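Local structure of short chain dehydrogenase (Leptospira borgpetersenii serovar Hardjo-bovis, 6UH2) at residues Asn88-Ile93 / Lys137-Lys142; Ala98-Phe103 / Asn115-Val120; Thr104-Arg109 / Ser169-Ala174; Gly143-Phe148 / Ile196-Ile201. The protein binds NAD+ in a Rossmann-type fold and is probably an oxidoreductase of the short-chain dehydrogenase/reductase family acting on CH-OH groups. All blocks are in the same frame, centred on the assembly; numbering follows the deposited sequence. Where two conformers were deposited one is given.

Contact 1. Residues Asn88-Ile93 / Lys137-Lys142; sequences NKIPDI and KEKGKK
Lys141 reaches across to Asp92 and forms a salt bridge at the amino-terminal ends of the strands of the Rossmann-type sheet, where the loop leading into strand 93-96 meets the end of helix 111-139. NZ of Lys141 lies 2.7 Å from OD1 of Asp92 and comes from above the carboxylate plane, 38° out of it. The chain of Lys141 starts extended, with CG anti to the backbone N (chi1 -180°), and this reach puts CD 3.3 Å from Pro91 O; bends at the last two torsions then turn NZ to the acid. On the way its CD and CE lie against the CG2 branch of Ile90. The other branch of Ile90 serves a second lysine: CD1 sits 3.7 Å from CG of Lys139, whose aliphatic chain runs across it at about a right angle. Both lysines thus lend methylenes to one isoleucine on the surface of the protein.

Further out, Leu22 N donates to OD2 of Asp92, so the two carboxylate oxygens have different protein partners and the group is held in its rotation. Ile90 also packs on Leu135 and Trp136 of helix 111-139, and the indole NE1 of Trp136 is hydrogen-bonded to Pro91 O. Gly140, with positive phi, is where the chain leaves the helix and turns back toward the sheet. One water completes the polar cluster: it accepts from Lys141 NZ at 3.1 Å and donates to Ile90 O and, at 2.6 Å, to Asp92 OD2.

Contact 2. Residues Ala98-Phe103 / Asn115-Val120; sequences AGISVF and NEVVHV. With NAD (nicotinamide-adenine-dinucleotide), chain D.
The NAD pocket of this Rossmann-type fold is bordered here by the loop that leaves strand 93-96 and by helix 111-139, joined through Ile100 and two valines of the helix. Ile100 holds CG1 between its backbone N and carbonyl carbon (chi1 67°), which sends CD1 over the helix backbone, 3.7 Å from Glu116 O, and sets CG1 4.0 Å from Val120 CB. Its other branch, CG2, turns to the cofactor and meets C8A of the adenine at 3.8 Å. Val120 works in the same double way: CG1 touches Ile100 CG2, while CG2 lies 3.7 Å from N6A of NAD. Val117 fills the next position, with CG2 against the backbone of Ser101 and against Val102 CG1. Gly99 runs its backbone directly against the nicotinamide ribose, its CA 3.4 Å from NAD O3D. No direct hydrogen bond joins the two segments, but one water donates to both Ala98 O and Val120 O. Asn121, the next helix residue, accepts from Ile100 N through OD1. Beyond the contact, Val117 leans on Val172 of helix 171-191, and Ala98 N is tied to Thr26 at the end of strand 22-26.

Contact 3. Residues Thr104-Arg109 / Ser169-Ala174; sequences TPFEDR and SPEVYA. With NAD (nicotinamide-adenine-dinucleotide), chain D.
At the edge of the Arg109 guanidinium, in its plane, lie Glu171 OE2 and the carbonyl carbon of Thr104, while the edge of the Phe106 ring meets the Glu171 carboxylate. The contact ties the loop before helix 111-139 to the first turn of helix 171-191, the helix that carries Tyr173 and Lys177 of the short-chain dehydrogenase cofactor site. Arg109 holds Glu171 side-on in a two-bonded salt bridge. NE donates to OE2 at 2.7 Å with an N-H...O angle of 166°, on the syn side; NH2 gives OE1 a more bent bond of 3.1 Å, and the two flat groups are turned 40° apart. The end of the same guanidinium grips Thr104, NH2 bonding to O and NH1 to OG1, both at 2.7 Å. NH1 also forms a salt bridge with Glu113, so three residues fix the rotation of the group.

Glu171 comes to meet it with CG between its backbone N and carbonyl carbon (chi1 68°) and a bend at chi2, which folds the carboxylate back over the helix start. There OE2 also accepts a weak bond from Val172 N. OE1 lies 3.3 Å from Phe106 CD1, the side chains crossing at about a right angle. Pro170, in the N-cap position, puts CB 3.2 Å from Arg109 NH2, a close approach. Val172 packs on Phe114, Val117 and Val118 of helix 111-139. Two residues along from Glu171, the OH of Tyr173 shares a 2.7 Å hydrogen bond with the ribose O2D of NAD, which lies at the edge of the tyrosine ring.

Contact 4. Residues Gly143-Phe148 / Ile196-Ile201; sequences GIILNF and IRVNCI
Backbone hydrogen bonds join strands 144-148 and 197-201 as parallel neighbours in the central sheet of the Rossmann-type fold, connected through helix 171-191 in a beta-alpha-beta crossover. The donors come from the two strands in turn. Ile145 N donates to Arg197 O at 2.9 Å, Asn199 N to Ile145 O, Asn147 N to Asn199 O and Ile201 N to Asn147 O, with N-H...O angles from 165° to 173°; at the start, Arg197 N makes a weak bond to Gly143 O. CA-H...O contacts accompany these, including Val198 CA to Ile145 O. The strands keep a 27° angle between their directions.

Side-chain packing divides between the two faces. On the face of Ile145, Asn147, Val198 and Cys200, which lies beneath helices 111-139 and 171-191, Val198 CG1 is 4.1 Å from Ile145 CB, and Cys200 SG lies 3.6 Å from the backbone Asn147 O. On the other face, Leu146 CD1 meets Ile201 CG1 at 4.0 Å, and both side chains rest on Val237 and Leu240 of helix 231-240. Ile144 lies alongside Arg197, its CG1 over one face of the guanidinium and its CD1 3.4 Å from NH2.

The polar ends are satisfied in the interior. Asn147 bonds through OD1 to Asn96 and through ND2 to Thr184. Arg197 NH1 donates to Val248 O, and Asn199 pairs with Gln251 N and Val248 O. Phe148 ends the strand against NAD, and its O accepts from Lys177 NZ, a cofactor-binding residue. On the face that carries Ile144, Leu146 and Asn199, one water donates to Ile145 O at 3.0 Å and accepts from Asn199 ND2.

In the fold
Contacts 2 and 3 adjoin, their centres 11 Å apart, and both touch NAD: Val102 O and Ser101 OG pack on Pro170, and Ile100 O lies 3.4 Å from Tyr173 CD1. Contact 2 lines the adenine and ribose side, whereas contact 3 reaches the cofactor through Tyr173 alone. Contact 4, two neighbouring strands of the sheet, has its centre 14 Å from that of contact 1 and 20 Å from that of contact 2. Phe148 brings it to NAD, and at its start it meets contact 1, where Asp92 O and Ile144 N are 3.1 Å apart in a probable hydrogen bond. Contact 1 lies farthest from the cofactor contacts, its centre about 38 Å from that of contact 3. Helix 111-139 runs between contacts 2 and 1.

Contact 1. Residues Asn88-Ile93 / Lys137-Lys142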
# COMPACT_ATOMS: atom_id res chain seq x y z
N ASN B 88 -3.91 -12.97 29.19
CA ASN B 88 -3.42 -13.54 27.93
C ASN B 88 -4.13 -12.91 26.74
O ASN B 88 -4.61 -13.59 25.84
CB ASN B 88 -3.57 -15.06 27.91
CG ASN B 88 -2.84 -15.73 29.04
OD1 ASN B 88 -1.62 -15.65 29.15
ND2 ASN B 88 -3.60 -16.40 29.91
N LYS B 89 -4.24 -11.58 26.77
CA LYS B 89 -4.77 -10.86 25.63
C LYS B 89 -3.67 -9.98 25.05
O LYS B 89 -3.83 -8.76 24.96
CB LYS B 89 -6.00 -10.02 26.00
CG LYS B 89 -7.19 -10.83 26.46
CD LYS B 89 -8.24 -9.91 27.07
CE LYS B 89 -9.53 -10.63 27.36
NZ LYS B 89 -10.49 -9.71 28.03
N ILE B 90 -2.56 -10.59 24.68
CA ILE B 90 -1.44 -9.86 24.10
C ILE B 90 -1.76 -9.61 22.63
O ILE B 90 -1.90 -10.56 21.86
CB ILE B 90 -0.12 -10.64 24.26
CG1 ILE B 90 0.16 -10.87 25.74
CG2 ILE B 90 1.02 -9.88 23.58
CD1 ILE B 90 1.48 -11.55 26.02
N PRO B 91 -1.90 -8.36 22.22
CA PRO B 91 -2.27 -8.09 20.82
C PRO B 91 -1.21 -8.56 19.85
O PRO B 91 -0.02 -8.59 20.16
CB PRO B 91 -2.41 -6.56 20.78
CG PRO B 91 -2.54 -6.13 22.25
CD PRO B 91 -1.76 -7.13 23.02
N ASP B 92 -1.66 -8.94 18.66
CA ASP B 92 -0.75 -9.20 17.55
C ASP B 92 -0.59 -7.99 16.65
O ASP B 92 0.43 -7.87 15.96
CB ASP B 92 -1.27 -10.36 16.70
CG ASP B 92 -1.45 -11.62 17.50
OD1 ASP B 92 -0.45 -12.30 17.75
OD2 ASP B 92 -2.59 -11.89 17.93
N ILE B 93 -1.57 -7.10 16.66
CA ILE B 93 -1.68 -5.96 15.77
C ILE B 93 -2.14 -4.79 16.62
O ILE B 93 -3.12 -4.93 17.36
CB ILE B 93 -2.67 -6.22 14.62
CG1 ILE B 93 -2.21 -7.40 13.76
CG2 ILE B 93 -2.85 -4.97 13.76
CD1 ILE B 93 -3.32 -7.98 12.90
N LYS B 137 8.52 -7.01 22.87
CA LYS B 137 9.95 -7.29 23.04
C LYS B 137 10.18 -8.28 24.18
O LYS B 137 11.04 -9.16 24.09
CB LYS B 137 10.69 -5.97 23.29
CG LYS B 137 12.19 -6.09 23.55
CD LYS B 137 12.76 -4.72 23.87
CE LYS B 137 14.19 -4.79 24.36
NZ LYS B 137 14.65 -3.47 24.85
N GLU B 138 9.39 -8.16 25.24
CA GLU B 138 9.57 -9.03 26.40
C GLU B 138 9.06 -10.44 26.12
O GLU B 138 9.66 -11.42 26.56
CB GLU B 138 8.86 -8.43 27.60
CG GLU B 138 8.95 -9.24 28.86
CD GLU B 138 7.99 -8.76 29.91
OE1 GLU B 138 8.15 -7.60 30.37
OE2 GLU B 138 7.06 -9.51 30.26
N LYS B 139 7.96 -10.56 25.38
CA LYS B 139 7.37 -11.85 25.05
C LYS B 139 7.95 -12.47 23.78
O LYS B 139 7.61 -13.61 23.46
CB LYS B 139 5.85 -11.72 24.89
CG LYS B 139 5.12 -11.23 26.14
CD LYS B 139 5.02 -12.33 27.19
CE LYS B 139 4.32 -11.83 28.45
NZ LYS B 139 4.02 -12.94 29.40
N GLY B 140 8.80 -11.75 23.06
CA GLY B 140 9.28 -12.22 21.77
C GLY B 140 8.22 -12.30 20.70
O GLY B 140 8.30 -13.16 19.82
N LYS B 141 7.22 -11.42 20.74
CA LYS B 141 6.13 -11.45 19.77
C LYS B 141 6.45 -10.56 18.57
O LYS B 141 6.84 -9.39 18.74
CB LYS B 141 4.81 -11.02 20.41
CG LYS B 141 3.63 -11.04 19.42
CD LYS B 141 2.27 -11.02 20.11
CE LYS B 141 1.93 -12.35 20.72
NZ LYS B 141 0.79 -13.03 20.02
N LYS B 142 6.27 -11.10 17.37
CA LYS B 142 6.57 -10.35 16.15
C LYS B 142 5.36 -9.51 15.71
O LYS B 142 4.77 -9.72 14.66
CB LYS B 142 7.01 -11.30 15.04
O HOH W 1 -2.25 -13.04 20.28
O HOH W 2 2.22 -10.53 14.78

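Contact 2. Residues Ala98-Phe103 / Asn115-Val120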
# COMPACT_ATOMS: atom_id res chain seq x y z
N ALA B 98 -6.99 6.42 16.72
CA ALA B 98 -7.53 7.61 17.37
C ALA B 98 -6.84 8.86 16.85
O ALA B 98 -5.61 8.90 16.68
CB ALA B 98 -7.36 7.50 18.88
N GLY B 99 -7.64 9.90 16.59
CA GLY B 99 -7.14 11.18 16.12
C GLY B 99 -8.22 12.22 16.23
O GLY B 99 -9.41 11.91 16.12
N ILE B 100 -7.83 13.47 16.49
CA ILE B 100 -8.77 14.58 16.58
C ILE B 100 -8.19 15.80 15.87
O ILE B 100 -7.04 15.81 15.42
CB ILE B 100 -9.14 14.95 18.03
CG1 ILE B 100 -7.92 15.53 18.75
CG2 ILE B 100 -9.71 13.75 18.78
CD1 ILE B 100 -8.30 16.28 20.03
N SER B 101 -9.00 16.84 15.77
CA SER B 101 -8.58 18.11 15.18
C SER B 101 -9.38 19.22 15.85
O SER B 101 -10.15 18.99 16.78
CB SER B 101 -8.77 18.11 13.66
OG SER B 101 -8.14 19.23 13.04
N VAL B 102 -9.15 20.45 15.38
CA VAL B 102 -9.86 21.63 15.83
C VAL B 102 -10.03 22.51 14.60
O VAL B 102 -9.30 22.40 13.62
CB VAL B 102 -9.11 22.35 16.98
CG1 VAL B 102 -7.72 22.80 16.51
CG2 VAL B 102 -9.91 23.51 17.53
N PHE B 103 -11.04 23.39 14.63
CA PHE B 103 -11.42 24.03 13.37
C PHE B 103 -11.42 25.55 13.34
O PHE B 103 -11.73 26.12 12.28
CB PHE B 103 -12.78 23.47 12.95
CG PHE B 103 -12.83 21.96 13.04
CD1 PHE B 103 -12.21 21.19 12.07
CD2 PHE B 103 -13.40 21.33 14.13
CE1 PHE B 103 -12.20 19.81 12.17
CE2 PHE B 103 -13.41 19.96 14.24
CZ PHE B 103 -12.80 19.19 13.25
N ASN B 115 -2.75 21.80 22.62
CA ASN B 115 -2.25 20.70 23.43
C ASN B 115 -3.17 19.48 23.38
O ASN B 115 -2.69 18.35 23.50
CB ASN B 115 -2.07 21.17 24.88
CG ASN B 115 -0.96 22.17 25.01
OD1 ASN B 115 -0.02 22.16 24.21
ND2 ASN B 115 -1.04 23.04 26.00
N GLU B 116 -4.48 19.69 23.24
CA GLU B 116 -5.37 18.53 23.18
C GLU B 116 -5.14 17.72 21.92
O GLU B 116 -5.13 16.48 21.96
CB GLU B 116 -6.83 18.99 23.27
CG GLU B 116 -7.79 17.89 23.67
CD GLU B 116 -7.32 17.14 24.92
OE1 GLU B 116 -7.01 15.93 24.81
OE2 GLU B 116 -7.24 17.77 25.99
N VAL B 117 -4.92 18.39 20.79
CA VAL B 117 -4.67 17.67 19.54
C VAL B 117 -3.34 16.94 19.61
O VAL B 117 -3.22 15.79 19.16
CB VAL B 117 -4.73 18.64 18.34
CG1 VAL B 117 -4.34 17.92 17.04
CG2 VAL B 117 -6.13 19.27 18.22
N VAL B 118 -2.31 17.60 20.15
CA VAL B 118 -1.01 16.95 20.34
C VAL B 118 -1.16 15.70 21.21
O VAL B 118 -0.64 14.63 20.88
CB VAL B 118 -0.01 17.95 20.95
CG1 VAL B 118 1.25 17.22 21.42
CG2 VAL B 118 0.32 19.06 19.92
N HIS B 119 -1.87 15.82 22.33
CA HIS B 119 -1.93 14.70 23.27
C HIS B 119 -2.61 13.48 22.66
O HIS B 119 -2.12 12.36 22.81
CB HIS B 119 -2.62 15.15 24.56
CG HIS B 119 -1.81 16.15 25.30
ND1 HIS B 119 -2.34 17.00 26.25
CD2 HIS B 119 -0.50 16.47 25.20
CE1 HIS B 119 -1.38 17.79 26.71
NE2 HIS B 119 -0.26 17.49 26.08
N VAL B 120 -3.72 13.67 21.94
CA VAL B 120 -4.38 12.52 21.34
C VAL B 120 -3.55 11.97 20.19
O VAL B 120 -3.28 10.76 20.13
CB VAL B 120 -5.81 12.89 20.89
CG1 VAL B 120 -6.45 11.74 20.12
CG2 VAL B 120 -6.67 13.25 22.09
PA NAD D . -13.70 10.11 14.35
O1A NAD D . -13.75 11.53 14.96
O2A NAD D . -14.96 9.51 13.71
O5B NAD D . -13.12 9.03 15.43
C5B NAD D . -12.02 9.29 16.28
C4B NAD D . -12.23 8.35 17.44
O4B NAD D . -11.06 8.59 18.32
C3B NAD D . -13.49 8.65 18.26
O3B NAD D . -14.23 7.43 18.53
C2B NAD D . -12.93 9.20 19.57
O2B NAD D . -13.77 8.90 20.69
C1B NAD D . -11.53 8.54 19.64
N9A NAD D . -10.74 9.31 20.60
C8A NAD D . -10.71 10.70 20.79
N7A NAD D . -9.94 11.02 21.79
C5A NAD D . -9.46 9.82 22.30
C6A NAD D . -8.62 9.51 23.36
N6A NAD D . -8.07 10.45 24.15
N1A NAD D . -8.33 8.21 23.59
C2A NAD D . -8.86 7.27 22.81
N3A NAD D . -9.69 7.47 21.78
C4A NAD D . -9.95 8.77 21.56
O3 NAD D . -12.49 10.02 13.27
PN NAD D . -12.29 9.21 11.90
O1N NAD D . -12.71 10.08 10.68
O2N NAD D . -12.80 7.78 12.13
O5D NAD D . -10.62 9.29 11.91
C5D NAD D . -9.89 8.16 12.35
C4D NAD D . -8.42 8.45 12.05
O4D NAD D . -8.22 8.82 10.62
C3D NAD D . -7.96 9.69 12.82
O3D NAD D . -6.58 9.57 13.19
C2D NAD D . -8.04 10.87 11.80
O2D NAD D . -7.12 11.91 12.06
C1D NAD D . -7.65 10.10 10.51
N1N NAD D . -8.20 10.71 9.24
C2N NAD D . -9.53 10.93 9.08
C3N NAD D . -9.98 11.49 7.91
C7N NAD D . -11.44 11.73 7.75
O7N NAD D . -11.82 12.39 6.79
N7N NAD D . -12.29 11.19 8.65
C4N NAD D . -9.05 11.82 6.91
C5N NAD D . -7.72 11.60 7.11
C6N NAD D . -7.29 11.02 8.30
O HOH W 3 -3.24 8.40 18.37

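Contact 3. Residues Thr104-Arg109 / Ser169-Ala174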
# COMPACT_ATOMS: atom_id res chain seq x y z
N THR B 104 -11.06 26.23 14.42
CA THR B 104 -10.96 27.69 14.39
C THR B 104 -9.65 28.11 13.72
O THR B 104 -8.73 27.30 13.58
CB THR B 104 -11.03 28.24 15.82
OG1 THR B 104 -9.97 27.68 16.60
CG2 THR B 104 -12.39 27.89 16.47
N PRO B 105 -9.54 29.37 13.28
CA PRO B 105 -8.35 29.78 12.52
C PRO B 105 -7.09 29.78 13.35
O PRO B 105 -7.10 29.94 14.57
CB PRO B 105 -8.70 31.20 12.06
CG PRO B 105 -10.18 31.29 12.14
CD PRO B 105 -10.57 30.42 13.29
N PHE B 106 -5.97 29.64 12.64
CA PHE B 106 -4.65 29.64 13.25
C PHE B 106 -4.47 30.79 14.23
O PHE B 106 -3.93 30.60 15.33
CB PHE B 106 -3.58 29.72 12.15
CG PHE B 106 -2.21 30.09 12.65
CD1 PHE B 106 -1.46 29.18 13.38
CD2 PHE B 106 -1.65 31.33 12.34
CE1 PHE B 106 -0.17 29.51 13.81
CE2 PHE B 106 -0.37 31.67 12.78
CZ PHE B 106 0.37 30.77 13.51
N GLU B 107 -4.94 31.99 13.87
CA GLU B 107 -4.67 33.13 14.74
C GLU B 107 -5.48 33.09 16.02
O GLU B 107 -5.17 33.82 16.97
CB GLU B 107 -4.90 34.45 13.99
CG GLU B 107 -6.29 34.69 13.46
CD GLU B 107 -6.50 34.14 12.05
OE1 GLU B 107 -5.66 33.32 11.59
OE2 GLU B 107 -7.51 34.52 11.41
N ASP B 108 -6.49 32.22 16.09
CA ASP B 108 -7.33 32.07 17.27
C ASP B 108 -7.02 30.81 18.05
O ASP B 108 -7.70 30.54 19.05
CB ASP B 108 -8.81 32.07 16.86
CG ASP B 108 -9.24 33.39 16.25
OD1 ASP B 108 -8.62 34.43 16.55
OD2 ASP B 108 -10.20 33.39 15.46
N ARG B 109 -6.02 30.03 17.63
CA ARG B 109 -5.68 28.79 18.34
C ARG B 109 -5.28 29.09 19.77
O ARG B 109 -4.40 29.92 20.02
CB ARG B 109 -4.54 28.05 17.63
CG ARG B 109 -4.24 26.66 18.25
CD ARG B 109 -5.25 25.58 17.80
NE ARG B 109 -5.38 25.67 16.36
CZ ARG B 109 -6.42 26.17 15.72
NH1 ARG B 109 -7.49 26.58 16.41
NH2 ARG B 109 -6.38 26.28 14.40
N SER B 169 -8.91 23.30 8.52
CA SER B 169 -7.93 22.31 8.95
C SER B 169 -6.74 23.04 9.57
O SER B 169 -6.16 23.92 8.93
CB SER B 169 -7.46 21.43 7.80
OG SER B 169 -6.70 20.35 8.29
N PRO B 170 -6.37 22.74 10.81
CA PRO B 170 -5.49 23.64 11.56
C PRO B 170 -4.02 23.27 11.48
O PRO B 170 -3.66 22.16 11.07
CB PRO B 170 -6.02 23.48 12.99
CG PRO B 170 -6.35 21.99 13.04
CD PRO B 170 -6.89 21.65 11.66
N GLU B 171 -3.17 24.20 11.91
CA GLU B 171 -1.73 23.99 11.90
C GLU B 171 -1.33 22.77 12.72
O GLU B 171 -0.42 22.03 12.34
CB GLU B 171 -1.00 25.23 12.41
CG GLU B 171 -1.19 25.53 13.91
CD GLU B 171 -2.65 25.65 14.29
OE1 GLU B 171 -3.34 26.49 13.69
OE2 GLU B 171 -3.12 24.89 15.17
N VAL B 172 -2.00 22.55 13.85
CA VAL B 172 -1.57 21.49 14.76
C VAL B 172 -1.91 20.12 14.18
O VAL B 172 -1.22 19.14 14.46
CB VAL B 172 -2.18 21.71 16.16
CG1 VAL B 172 -3.72 21.59 16.12
CG2 VAL B 172 -1.59 20.73 17.16
N TYR B 173 -2.97 20.03 13.37
CA TYR B 173 -3.25 18.77 12.69
C TYR B 173 -2.15 18.43 11.69
O TYR B 173 -1.68 17.29 11.64
CB TYR B 173 -4.61 18.84 12.00
CG TYR B 173 -5.14 17.51 11.53
CD1 TYR B 173 -5.63 16.58 12.43
CD2 TYR B 173 -5.15 17.18 10.18
CE1 TYR B 173 -6.14 15.35 12.00
CE2 TYR B 173 -5.64 15.95 9.74
CZ TYR B 173 -6.13 15.05 10.66
OH TYR B 173 -6.63 13.83 10.23
N ALA B 174 -1.71 19.42 10.90
CA ALA B 174 -0.60 19.20 9.98
C ALA B 174 0.66 18.81 10.74
O ALA B 174 1.36 17.87 10.36
CB ALA B 174 -0.35 20.46 9.15
PA NAD D . -13.70 10.11 14.35
O1A NAD D . -13.75 11.53 14.96
O2A NAD D . -14.96 9.51 13.71
O5B NAD D . -13.12 9.03 15.43
C5B NAD D . -12.02 9.29 16.28
C4B NAD D . -12.23 8.35 17.44
O4B NAD D . -11.06 8.59 18.32
C3B NAD D . -13.49 8.65 18.26
O3B NAD D . -14.23 7.43 18.53
C2B NAD D . -12.93 9.20 19.57
O2B NAD D . -13.77 8.90 20.69
C1B NAD D . -11.53 8.54 19.64
N9A NAD D . -10.74 9.31 20.60
C8A NAD D . -10.71 10.70 20.79
N7A NAD D . -9.94 11.02 21.79
C5A NAD D . -9.46 9.82 22.30
C6A NAD D . -8.62 9.51 23.36
N6A NAD D . -8.07 10.45 24.15
N1A NAD D . -8.33 8.21 23.59
C2A NAD D . -8.86 7.27 22.81
N3A NAD D . -9.69 7.47 21.78
C4A NAD D . -9.95 8.77 21.56
O3 NAD D . -12.49 10.02 13.27
PN NAD D . -12.29 9.21 11.90
O1N NAD D . -12.71 10.08 10.68
O2N NAD D . -12.80 7.78 12.13
O5D NAD D . -10.62 9.29 11.91
C5D NAD D . -9.89 8.16 12.35
C4D NAD D . -8.42 8.45 12.05
O4D NAD D . -8.22 8.82 10.62
C3D NAD D . -7.96 9.69 12.82
O3D NAD D . -6.58 9.57 13.19
C2D NAD D . -8.04 10.87 11.80
O2D NAD D . -7.12 11.91 12.06
C1D NAD D . -7.65 10.10 10.51
N1N NAD D . -8.20 10.71 9.24
C2N NAD D . -9.53 10.93 9.08
C3N NAD D . -9.98 11.49 7.91
C7N NAD D . -11.44 11.73 7.75
O7N NAD D . -11.82 12.39 6.79
N7N NAD D . -12.29 11.19 8.65
C4N NAD D . -9.05 11.82 6.91
C5N NAD D . -7.72 11.60 7.11
C6N NAD D . -7.29 11.02 8.30

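Contact 4. Residues Gly143-Phe148 / Ile196-Ile201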
# COMPACT_ATOMS: atom_id res chain seq x y z
N GLY B 143 5.01 -8.55 16.56
CA GLY B 143 3.80 -7.76 16.35
C GLY B 143 3.91 -6.81 15.16
O GLY B 143 4.98 -6.60 14.59
N ILE B 144 2.75 -6.23 14.79
CA ILE B 144 2.65 -5.24 13.72
C ILE B 144 1.90 -4.02 14.24
O ILE B 144 0.82 -4.15 14.82
CB ILE B 144 1.94 -5.80 12.47
CG1 ILE B 144 2.66 -7.04 11.93
CG2 ILE B 144 1.82 -4.72 11.36
CD1 ILE B 144 1.85 -7.78 10.87
N ILE B 145 2.45 -2.83 13.97
CA ILE B 145 1.81 -1.57 14.33
C ILE B 145 1.36 -0.88 13.05
O ILE B 145 2.09 -0.85 12.05
CB ILE B 145 2.76 -0.67 15.15
CG1 ILE B 145 3.16 -1.37 16.46
CG2 ILE B 145 2.15 0.70 15.41
CD1 ILE B 145 4.19 -0.58 17.30
N LEU B 146 0.16 -0.30 13.08
CA LEU B 146 -0.33 0.50 11.96
C LEU B 146 -0.82 1.83 12.51
O LEU B 146 -1.74 1.86 13.33
CB LEU B 146 -1.46 -0.21 11.20
CG LEU B 146 -2.05 0.61 10.04
CD1 LEU B 146 -0.99 0.88 8.96
CD2 LEU B 146 -3.30 -0.06 9.44
N ASN B 147 -0.19 2.91 12.06
CA ASN B 147 -0.54 4.26 12.48
C ASN B 147 -1.44 4.92 11.44
O ASN B 147 -1.58 4.44 10.31
CB ASN B 147 0.73 5.09 12.71
CG ASN B 147 1.58 4.54 13.83
OD1 ASN B 147 1.05 4.02 14.81
ND2 ASN B 147 2.90 4.62 13.68
N PHE B 148 -2.05 6.03 11.84
CA PHE B 148 -2.95 6.76 10.95
C PHE B 148 -2.43 8.19 10.78
O PHE B 148 -2.37 8.96 11.74
CB PHE B 148 -4.40 6.72 11.46
CG PHE B 148 -5.20 5.62 10.82
CD1 PHE B 148 -5.01 4.30 11.22
CD2 PHE B 148 -6.08 5.88 9.78
CE1 PHE B 148 -5.71 3.26 10.60
CE2 PHE B 148 -6.78 4.86 9.16
CZ PHE B 148 -6.60 3.55 9.57
N ILE B 196 9.44 -6.58 14.54
CA ILE B 196 8.20 -5.81 14.62
C ILE B 196 8.17 -4.86 13.43
O ILE B 196 9.12 -4.11 13.21
CB ILE B 196 8.12 -5.04 15.95
CG1 ILE B 196 7.95 -6.01 17.12
CG2 ILE B 196 6.99 -3.99 15.95
CD1 ILE B 196 8.24 -5.40 18.47
N ARG B 197 7.08 -4.88 12.66
CA ARG B 197 6.89 -3.97 11.55
C ARG B 197 5.99 -2.80 11.95
O ARG B 197 5.08 -2.95 12.76
CB ARG B 197 6.27 -4.68 10.33
CG ARG B 197 7.11 -5.83 9.80
CD ARG B 197 6.69 -6.24 8.40
NE ARG B 197 5.49 -7.09 8.37
CZ ARG B 197 4.32 -6.74 7.84
NH1 ARG B 197 4.18 -5.53 7.28
NH2 ARG B 197 3.31 -7.60 7.83
N VAL B 198 6.24 -1.63 11.35
CA VAL B 198 5.51 -0.40 11.66
C VAL B 198 5.25 0.33 10.35
O VAL B 198 6.20 0.67 9.63
CB VAL B 198 6.28 0.52 12.62
CG1 VAL B 198 5.40 1.72 13.03
CG2 VAL B 198 6.81 -0.25 13.87
N ASN B 199 3.97 0.56 10.03
CA ASN B 199 3.59 1.28 8.82
C ASN B 199 2.48 2.27 9.16
O ASN B 199 1.98 2.32 10.29
CB ASN B 199 3.15 0.32 7.70
CG ASN B 199 4.28 -0.58 7.24
OD1 ASN B 199 5.21 -0.13 6.58
ND2 ASN B 199 4.19 -1.87 7.60
N CYS B 200 2.11 3.07 8.17
CA CYS B 200 1.14 4.14 8.36
C CYS B 200 0.20 4.19 7.17
O CYS B 200 0.63 3.97 6.03
CB CYS B 200 1.86 5.50 8.52
SG CYS B 200 0.80 6.85 9.06
N ILE B 201 -1.07 4.48 7.41
CA ILE B 201 -2.02 4.77 6.34
C ILE B 201 -2.48 6.21 6.48
O ILE B 201 -2.85 6.64 7.58
CB ILE B 201 -3.22 3.80 6.35
CG1 ILE B 201 -2.81 2.47 5.74
CG2 ILE B 201 -4.38 4.37 5.51
CD1 ILE B 201 -3.93 1.43 5.66
O HOH W 4 1.90 -2.12 9.33